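Local coordinates for protein ATP synthase epsilon chain (Caldalkalibacillus thermarum TA2.A1, PDB 5IK2) that binds ATP and probably serves as a small rotor subunit of the F1 sector of a proton-driven ATP synthase, at residues A62-F67 with A79-L84. The protein carries 2 engineered substitutions. Residues are numbered along the deposited sequence; the frame is centred on the assembly and turned at random.
Sequences AVSGGF and ADTAEL
S64 and T81 meet through their hydroxyls: S64 OG donates to T81 OG1 at 2.6 Å. In each residue the hydroxyl is tucked over its own backbone, flanked by N and C (chi1 78° in S64), which turns the two oxygens toward each other on one sheet face. T81 OG1 also bonds a water, which donates to A62 O and to E83 OE1. The strands run antiparallel, with 177° between their N-to-C directions and axes 4.8 Å apart at closest approach. A62 and E83 form a hydrogen-bonded pair, with A62 N 2.9 Å from E83 O and E83 N 3.1 Å from A62 O. S64 N gives T81 O a nearly straight bond (N-H...O 166°), whereas S64 O receives weak ones from T81 N and D80 N. D80 N reaches G65 O at 3.1 Å, from above the carbonyl plane. On the other face V63 CG1 packs on A79 CB at 3.5 Å. Further out, R123 donates weakly to S64 OG and R127 forms a salt bridge with E83 OE2, while D80 OD2 is hydrogen-bonded by a polar side chain of another protein's chain. Replacing S64 by alanine removes OG, and T81 OG1 would probably be left without its direct donor and R123 without a weak acceptor. D80 and T81 both facing S64 make a classic beta bulge in the epsilon beta-sandwich domain, beside an ATP site (T81, E83, R123, R127) empty here and engineered at A89 and A92.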
ATOM      1  N   ALA H  62      19.666  33.725 -51.118  1.00 29.58           N
ATOM      2  CA  ALA H  62      20.473  32.605 -51.610  1.00 28.97           C
ATOM      3  C   ALA H  62      19.549  31.536 -52.184  1.00 28.30           C
ATOM      4  O   ALA H  62      18.832  30.888 -51.433  1.00 28.39           O
ATOM      5  CB  ALA H  62      21.321  32.024 -50.483  1.00 29.03           C
ATOM      6  N   VAL H  63      19.564  31.370 -53.508  1.00 27.77           N
ATOM      7  CA  VAL H  63      18.686  30.419 -54.206  1.00 27.54           C
ATOM      8  C   VAL H  63      19.510  29.335 -54.905  1.00 27.47           C
ATOM      9  O   VAL H  63      20.498  29.640 -55.578  1.00 27.17           O
ATOM     10  CB  VAL H  63      17.791  31.142 -55.244  1.00 27.52           C
ATOM     11  CG1 VAL H  63      16.953  30.146 -56.047  1.00 27.39           C
ATOM     12  CG2 VAL H  63      16.898  32.164 -54.548  1.00 27.53           C
ATOM     13  N   SER H  64      19.092  28.078 -54.743  1.00 27.51           N
ATOM     14  CA  SER H  64      19.713  26.937 -55.429  1.00 27.61           C
ATOM     15  C   SER H  64      18.643  25.974 -55.944  1.00 27.47           C
ATOM     16  O   SER H  64      17.656  25.710 -55.256  1.00 27.16           O
ATOM     17  CB  SER H  64      20.680  26.200 -54.494  1.00 27.68           C
ATOM     18  OG  SER H  64      19.997  25.361 -53.577  1.00 27.75           O
ATOM     19  N   GLY H  65      18.852  25.459 -57.155  1.00 27.59           N
ATOM     20  CA  GLY H  65      17.945  24.496 -57.773  1.00 27.71           C
ATOM     21  C   GLY H  65      16.557  25.054 -58.018  1.00 28.06           C
ATOM     22  O   GLY H  65      15.563  24.428 -57.644  1.00 28.57           O
ATOM     23  N   GLY H  66      16.493  26.228 -58.646  1.00 28.32           N
ATOM     24  CA  GLY H  66      15.224  26.917 -58.899  1.00 28.43           C
ATOM     25  C   GLY H  66      15.023  27.382 -60.325  1.00 28.58           C
ATOM     26  O   GLY H  66      15.939  27.319 -61.145  1.00 28.64           O
ATOM     27  N   PHE H  67      13.802  27.834 -60.610  1.00 29.04           N
ATOM     28  CA  PHE H  67      13.450  28.404 -61.913  1.00 29.57           C
ATOM     29  C   PHE H  67      12.545  29.629 -61.759  1.00 30.32           C
ATOM     30  O   PHE H  67      11.805  29.753 -60.778  1.00 30.07           O
ATOM     31  CB  PHE H  67      12.793  27.350 -62.818  1.00 29.42           C
ATOM     32  CG  PHE H  67      11.391  26.972 -62.416  1.00 29.22           C
ATOM     33  CD1 PHE H  67      11.168  26.041 -61.403  1.00 29.16           C
ATOM     34  CD2 PHE H  67      10.288  27.530 -63.065  1.00 29.11           C
ATOM     35  CE1 PHE H  67       9.875  25.685 -61.035  1.00 29.26           C
ATOM     36  CE2 PHE H  67       8.994  27.178 -62.701  1.00 29.29           C
ATOM     37  CZ  PHE H  67       8.787  26.253 -61.686  1.00 29.29           C
ATOM     38  N   ALA H  79      12.065  27.220 -55.964  1.00 26.79           N
ATOM     39  CA  ALA H  79      13.414  26.655 -55.797  1.00 26.83           C
ATOM     40  C   ALA H  79      13.496  25.624 -54.675  1.00 26.78           C
ATOM     41  O   ALA H  79      12.663  25.617 -53.774  1.00 26.83           O
ATOM     42  CB  ALA H  79      14.414  27.772 -55.547  1.00 26.81           C
ATOM     43  N   ASP H  80      14.515  24.767 -54.739  1.00 26.89           N
ATOM     44  CA  ASP H  80      14.755  23.738 -53.714  1.00 27.06           C
ATOM     45  C   ASP H  80      14.990  24.383 -52.355  1.00 27.37           C
ATOM     46  O   ASP H  80      14.376  23.994 -51.360  1.00 27.73           O
ATOM     47  CB  ASP H  80      15.977  22.871 -54.059  1.00 26.93           C
ATOM     48  CG  ASP H  80      15.785  22.027 -55.312  1.00 26.80           C
ATOM     49  OD1 ASP H  80      14.655  21.936 -55.838  1.00 27.17           O
ATOM     50  OD2 ASP H  80      16.786  21.442 -55.772  1.00 26.53           O
ATOM     51  N   THR H  81      15.891  25.362 -52.329  1.00 27.51           N
ATOM     52  CA  THR H  81      16.183  26.134 -51.127  1.00 27.66           C
ATOM     53  C   THR H  81      16.247  27.625 -51.450  1.00 27.88           C
ATOM     54  O   THR H  81      16.713  28.019 -52.522  1.00 27.44           O
ATOM     55  CB  THR H  81      17.513  25.696 -50.489  1.00 27.63           C
ATOM     56  OG1 THR H  81      18.560  25.765 -51.462  1.00 27.69           O
ATOM     57  CG2 THR H  81      17.413  24.276 -49.965  1.00 27.64           C
ATOM     58  N   ALA H  82      15.761  28.436 -50.513  1.00 28.56           N
ATOM     59  CA  ALA H  82      15.823  29.895 -50.601  1.00 28.94           C
ATOM     60  C   ALA H  82      15.924  30.467 -49.187  1.00 29.34           C
ATOM     61  O   ALA H  82      15.078  30.167 -48.343  1.00 29.73           O
ATOM     62  CB  ALA H  82      14.597  30.437 -51.318  1.00 28.86           C
ATOM     63  N   GLU H  83      16.963  31.260 -48.925  1.00 29.75           N
ATOM     64  CA  GLU H  83      17.165  31.861 -47.604  1.00 30.09           C
ATOM     65  C   GLU H  83      17.590  33.322 -47.692  1.00 30.48           C
ATOM     66  O   GLU H  83      18.438  33.681 -48.511  1.00 30.62           O
ATOM     67  CB  GLU H  83      18.225  31.095 -46.803  1.00 30.14           C
ATOM     68  CG  GLU H  83      17.885  29.639 -46.491  1.00 30.16           C
ATOM     69  CD  GLU H  83      18.479  28.626 -47.460  1.00 30.25           C
ATOM     70  OE1 GLU H  83      19.336  28.984 -48.297  1.00 30.25           O
ATOM     71  OE2 GLU H  83      18.092  27.443 -47.368  1.00 30.38           O
ATOM     72  N   LEU H  84      16.999  34.149 -46.827  1.00 30.74           N
ATOM     73  CA  LEU H  84      17.477  35.510 -46.567  1.00 31.08           C
ATOM     74  C   LEU H  84      18.754  35.410 -45.716  1.00 31.60           C
ATOM     75  O   LEU H  84      18.999  34.364 -45.112  1.00 31.84           O
ATOM     76  CB  LEU H  84      16.408  36.308 -45.810  1.00 31.14           C
ATOM     77  CG  LEU H  84      15.052  36.507 -46.498  1.00 31.03           C
ATOM     78  CD1 LEU H  84      13.979  36.845 -45.473  1.00 30.99           C
ATOM     79  CD2 LEU H  84      15.139  37.588 -47.564  1.00 31.11           C
TER
HETATM   80  O   HOH W   1      19.627  28.133 -51.086  1.00 32.17           O